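Local coordinates for putative glycosyltransferase (GalT1) (Streptococcus parasanguinis FW213, PDB 5HEA), which probably transfers sugar residues from nucleotide-activated donors, this chain being the C-terminal part of a longer protein, with a GT-A family 2 glycosyltransferase domain, at residues A[112-123]-A[204-215]. Sequence-based numbering, arbitrary orientation.
Sequences NGSDISVCNFNS and QITFINEGSYYY
Two parallel strands of the mixed GT-A sheet meet here. Val-118 bonds through both its N and its O: N donates to Thr-206 O (2.9 Å), and O accepts from Ile-208 N (2.8 Å). The register then slips at Asn-209 and Gly-211, each the centre of an inverse gamma turn. Asn-120 N therefore turns to Glu-210 O, and regular pairing returns where Asn-122 N bonds Tyr-213 O and Asn-122 O takes Tyr-215 N. At the break, Asn-120 ND2 donates almost straight to Asn-209 OD1 (2.9 Å, 163°), the two amides side by side. The same ND2 lies at the edge of the Phe-207 ring, near CZ. Phe-207 CG stands anti to its backbone N (chi1 -180°), which brings CD1 to 3.9 Å from Val-118 CG1. At the start, Ser-114 OG donates to Thr-206 OG1 and accepts from Gln-204 NE2 (2.9 Å), lying in that amide's plane. Thr-206 OG1 also bonds Asn-144 of the neighbouring strand 142-146. Further along, Asn-122 OD1 accepts from Ile-135 N, and Tyr-214 OH bonds Glu-98 OE2. Strand 171-174 pairs antiparallel with the other edge of 116-125. The parallel pair, with its break in strand 204-217, thus lies inside the mixed sheet of a GT-A fold.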
loop_
_atom_site.group_PDB
_atom_site.type_symbol
_atom_site.label_atom_id
_atom_site.label_comp_id
_atom_site.label_asym_id
_atom_site.label_seq_id
_atom_site.Cartn_x
_atom_site.Cartn_y
_atom_site.Cartn_z
ATOM N N ASN A 112 -38.387 -3.521 38.316
ATOM C CA ASN A 112 -39.424 -3.144 37.356
ATOM C C ASN A 112 -39.727 -4.182 36.286
ATOM O O ASN A 112 -40.661 -4.017 35.494
ATOM C CB ASN A 112 -39.094 -1.800 36.720
ATOM C CG ASN A 112 -39.277 -0.659 37.686
ATOM O OD1 ASN A 112 -40.405 -0.309 38.030
ATOM N ND2 ASN A 112 -38.173 -0.074 38.137
ATOM N N GLY A 113 -38.949 -5.254 36.273
ATOM C CA GLY A 113 -39.097 -6.273 35.252
ATOM C C GLY A 113 -38.740 -5.725 33.883
ATOM O O GLY A 113 -39.319 -6.118 32.871
ATOM N N SER A 114 -37.791 -4.797 33.844
ATOM C CA SER A 114 -37.346 -4.231 32.572
ATOM C C SER A 114 -36.209 -5.052 31.993
ATOM O O SER A 114 -35.614 -5.862 32.686
ATOM C CB SER A 114 -36.871 -2.795 32.768
ATOM O OG SER A 114 -37.963 -1.940 33.009
ATOM N N ASP A 115 -35.883 -4.814 30.728
ATOM C CA ASP A 115 -34.787 -5.529 30.083
ATOM C C ASP A 115 -33.529 -4.675 30.057
ATOM O O ASP A 115 -32.426 -5.182 29.862
ATOM C CB ASP A 115 -35.188 -5.885 28.664
ATOM C CG ASP A 115 -36.457 -6.734 28.627
ATOM O OD1 ASP A 115 -37.461 -6.288 28.039
ATOM O OD2 ASP A 115 -36.450 -7.836 29.212
ATOM N N ILE A 116 -33.731 -3.370 30.221
ATOM C CA ILE A 116 -32.667 -2.369 30.198
ATOM C C ILE A 116 -33.016 -1.295 31.224
ATOM O O ILE A 116 -34.185 -0.934 31.367
ATOM C CB ILE A 116 -32.545 -1.707 28.800
ATOM C CG1 ILE A 116 -32.271 -2.775 27.729
ATOM C CG2 ILE A 116 -31.433 -0.630 28.799
ATOM C CD1 ILE A 116 -32.306 -2.265 26.293
ATOM N N SER A 117 -32.019 -0.819 31.966
ATOM C CA SER A 117 -32.172 0.389 32.764
ATOM C C SER A 117 -31.109 1.396 32.312
ATOM O O SER A 117 -30.035 1.017 31.837
ATOM C CB SER A 117 -32.063 0.104 34.264
ATOM O OG SER A 117 -30.753 -0.302 34.619
ATOM N N VAL A 118 -31.432 2.675 32.440
ATOM C CA VAL A 118 -30.602 3.750 31.917
ATOM C C VAL A 118 -30.600 4.852 32.952
ATOM O O VAL A 118 -31.652 5.186 33.506
ATOM C CB VAL A 118 -31.191 4.320 30.599
ATOM C CG1 VAL A 118 -30.313 5.464 30.041
ATOM C CG2 VAL A 118 -31.377 3.218 29.551
ATOM N N CYS A 119 -29.429 5.406 33.244
ATOM C CA CYS A 119 -29.390 6.609 34.071
ATOM C C CYS A 119 -28.816 7.758 33.265
ATOM O O CYS A 119 -28.527 7.614 32.075
ATOM C CB CYS A 119 -28.629 6.393 35.397
ATOM S SG CYS A 119 -26.826 6.186 35.277
ATOM N N ASN A 120 -28.653 8.900 33.907
ATOM C CA ASN A 120 -28.171 10.080 33.215
ATOM C C ASN A 120 -26.715 10.311 33.610
ATOM O O ASN A 120 -26.098 9.474 34.285
ATOM C CB ASN A 120 -29.050 11.287 33.584
ATOM C CG ASN A 120 -29.178 12.291 32.452
ATOM O OD1 ASN A 120 -28.242 12.506 31.681
ATOM N ND2 ASN A 120 -30.347 12.905 32.341
ATOM N N PHE A 121 -26.151 11.434 33.190
ATOM C CA PHE A 121 -24.778 11.739 33.586
ATOM C C PHE A 121 -24.623 13.211 33.923
ATOM O O PHE A 121 -25.347 14.058 33.401
ATOM C CB PHE A 121 -23.776 11.334 32.480
ATOM C CG PHE A 121 -23.943 12.094 31.201
ATOM C CD1 PHE A 121 -23.273 13.292 30.994
ATOM C CD2 PHE A 121 -24.780 11.624 30.207
ATOM C CE1 PHE A 121 -23.433 13.998 29.817
ATOM C CE2 PHE A 121 -24.950 12.330 29.031
ATOM C CZ PHE A 121 -24.277 13.513 28.833
ATOM N N ASN A 122 -23.681 13.512 34.805
ATOM C CA ASN A 122 -23.266 14.886 35.027
ATOM C C ASN A 122 -21.875 14.956 34.429
ATOM O O ASN A 122 -21.352 13.941 33.977
ATOM C CB ASN A 122 -23.286 15.237 36.520
ATOM C CG ASN A 122 -24.657 15.686 36.991
ATOM O OD1 ASN A 122 -25.394 16.315 36.238
ATOM N ND2 ASN A 122 -25.009 15.359 38.231
ATOM N N SER A 123 -21.277 16.133 34.390
ATOM C CA SER A 123 -19.965 16.247 33.767
ATOM C C SER A 123 -18.898 16.764 34.730
ATOM O O SER A 123 -19.209 17.377 35.757
ATOM C CB SER A 123 -20.033 17.104 32.501
ATOM O OG SER A 123 -20.592 18.367 32.785
ATOM N N GLN A 204 -39.406 -3.410 27.754
ATOM C CA GLN A 204 -39.583 -2.246 28.609
ATOM C C GLN A 204 -38.232 -1.727 29.076
ATOM O O GLN A 204 -37.312 -2.498 29.361
ATOM C CB GLN A 204 -40.439 -2.590 29.830
ATOM C CG GLN A 204 -40.593 -1.436 30.825
ATOM C CD GLN A 204 -41.498 -1.795 31.991
ATOM O OE1 GLN A 204 -42.725 -1.717 31.888
ATOM N NE2 GLN A 204 -40.895 -2.200 33.101
ATOM N N ILE A 205 -38.124 -0.409 29.159
ATOM C CA ILE A 205 -36.900 0.232 29.588
ATOM C C ILE A 205 -37.207 1.131 30.780
ATOM O O ILE A 205 -38.217 1.826 30.783
ATOM C CB ILE A 205 -36.320 1.051 28.433
ATOM C CG1 ILE A 205 -36.051 0.114 27.236
ATOM C CG2 ILE A 205 -35.085 1.817 28.894
ATOM C CD1 ILE A 205 -35.511 0.807 25.993
ATOM N N THR A 206 -36.349 1.098 31.800
ATOM C CA THR A 206 -36.519 1.969 32.958
ATOM C C THR A 206 -35.450 3.060 32.960
ATOM O O THR A 206 -34.254 2.770 32.874
ATOM C CB THR A 206 -36.453 1.183 34.277
ATOM O OG1 THR A 206 -37.502 0.205 34.300
ATOM C CG2 THR A 206 -36.615 2.126 35.474
ATOM N N PHE A 207 -35.886 4.314 33.041
ATOM C CA PHE A 207 -34.964 5.444 33.103
ATOM C C PHE A 207 -34.924 6.025 34.506
ATOM O O PHE A 207 -35.980 6.277 35.101
ATOM C CB PHE A 207 -35.380 6.536 32.106
ATOM C CG PHE A 207 -34.465 7.737 32.110
ATOM C CD1 PHE A 207 -33.176 7.641 31.606
ATOM C CD2 PHE A 207 -34.891 8.952 32.610
ATOM C CE1 PHE A 207 -32.337 8.730 31.605
ATOM C CE2 PHE A 207 -34.048 10.053 32.623
ATOM C CZ PHE A 207 -32.774 9.942 32.116
ATOM N N ILE A 208 -33.719 6.236 35.042
ATOM C CA ILE A 208 -33.583 7.001 36.288
ATOM C C ILE A 208 -32.832 8.301 36.028
ATOM O O ILE A 208 -31.680 8.283 35.573
ATOM C CB ILE A 208 -32.907 6.198 37.442
ATOM C CG1 ILE A 208 -31.765 5.345 36.923
ATOM C CG2 ILE A 208 -33.912 5.283 38.123
ATOM C CD1 ILE A 208 -31.069 4.539 37.995
ATOM N N ASN A 209 -33.493 9.427 36.297
ATOM C CA ASN A 209 -32.903 10.732 36.039
ATOM C C ASN A 209 -31.975 11.181 37.155
ATOM O O ASN A 209 -32.258 12.147 37.865
ATOM C CB ASN A 209 -33.961 11.810 35.788
ATOM C CG ASN A 209 -33.385 13.021 35.065
ATOM O OD1 ASN A 209 -32.535 12.868 34.189
ATOM N ND2 ASN A 209 -33.817 14.226 35.447
ATOM N N GLU A 210 -30.871 10.464 37.305
ATOM C CA GLU A 210 -29.825 10.849 38.242
ATOM C C GLU A 210 -28.495 10.858 37.489
ATOM O O GLU A 210 -28.234 9.979 36.659
ATOM C CB GLU A 210 -29.772 9.878 39.426
ATOM C CG GLU A 210 -29.564 8.421 39.031
ATOM C CD GLU A 210 -29.510 7.483 40.235
ATOM O OE1 GLU A 210 -30.483 7.469 41.023
ATOM O OE2 GLU A 210 -28.495 6.760 40.387
ATOM N N GLY A 211 -27.664 11.859 37.756
ATOM C CA GLY A 211 -26.366 11.950 37.105
ATOM C C GLY A 211 -25.311 11.226 37.925
ATOM O O GLY A 211 -24.459 11.858 38.535
ATOM N N SER A 212 -25.376 9.897 37.950
ATOM C CA SER A 212 -24.489 9.097 38.789
ATOM C C SER A 212 -23.222 8.697 38.046
ATOM O O SER A 212 -22.262 8.189 38.637
ATOM C CB SER A 212 -25.218 7.851 39.270
ATOM O OG SER A 212 -26.327 8.223 40.068
ATOM N N TYR A 213 -23.242 8.923 36.741
ATOM C CA TYR A 213 -22.068 8.720 35.894
ATOM C C TYR A 213 -21.485 10.098 35.596
ATOM O O TYR A 213 -22.236 11.042 35.320
ATOM C CB TYR A 213 -22.504 8.035 34.598
ATOM C CG TYR A 213 -21.375 7.629 33.652
ATOM C CD1 TYR A 213 -20.806 8.554 32.780
ATOM C CD2 TYR A 213 -20.917 6.316 33.610
ATOM C CE1 TYR A 213 -19.782 8.186 31.885
ATOM C CE2 TYR A 213 -19.886 5.933 32.736
ATOM C CZ TYR A 213 -19.328 6.874 31.876
ATOM O OH TYR A 213 -18.322 6.507 30.997
ATOM N N TYR A 214 -20.159 10.219 35.664
ATOM C CA TYR A 214 -19.482 11.483 35.372
ATOM C C TYR A 214 -18.669 11.429 34.076
ATOM O O TYR A 214 -17.733 10.638 33.936
ATOM C CB TYR A 214 -18.627 11.937 36.563
ATOM C CG TYR A 214 -19.486 12.311 37.762
ATOM C CD1 TYR A 214 -20.139 13.539 37.812
ATOM C CD2 TYR A 214 -19.664 11.428 38.821
ATOM C CE1 TYR A 214 -20.943 13.881 38.891
ATOM C CE2 TYR A 214 -20.468 11.756 39.901
ATOM C CZ TYR A 214 -21.103 12.984 39.925
ATOM O OH TYR A 214 -21.897 13.332 40.994
ATOM N N TYR A 215 -19.068 12.276 33.134
ATOM C CA TYR A 215 -18.464 12.360 31.815
ATOM C C TYR A 215 -17.331 13.383 31.891
ATOM O O TYR A 215 -17.566 14.564 32.151
ATOM C CB TYR A 215 -19.524 12.809 30.794
ATOM C CG TYR A 215 -19.028 12.937 29.374
ATOM C CD1 TYR A 215 -18.527 14.141 28.897
ATOM C CD2 TYR A 215 -19.060 11.852 28.509
ATOM C CE1 TYR A 215 -18.070 14.261 27.596
ATOM C CE2 TYR A 215 -18.601 11.959 27.207
ATOM C CZ TYR A 215 -18.111 13.165 26.758
ATOM O OH TYR A 215 -17.659 13.274 25.465
HETATM O O HOH W 1 -24.435 13.780 40.114
#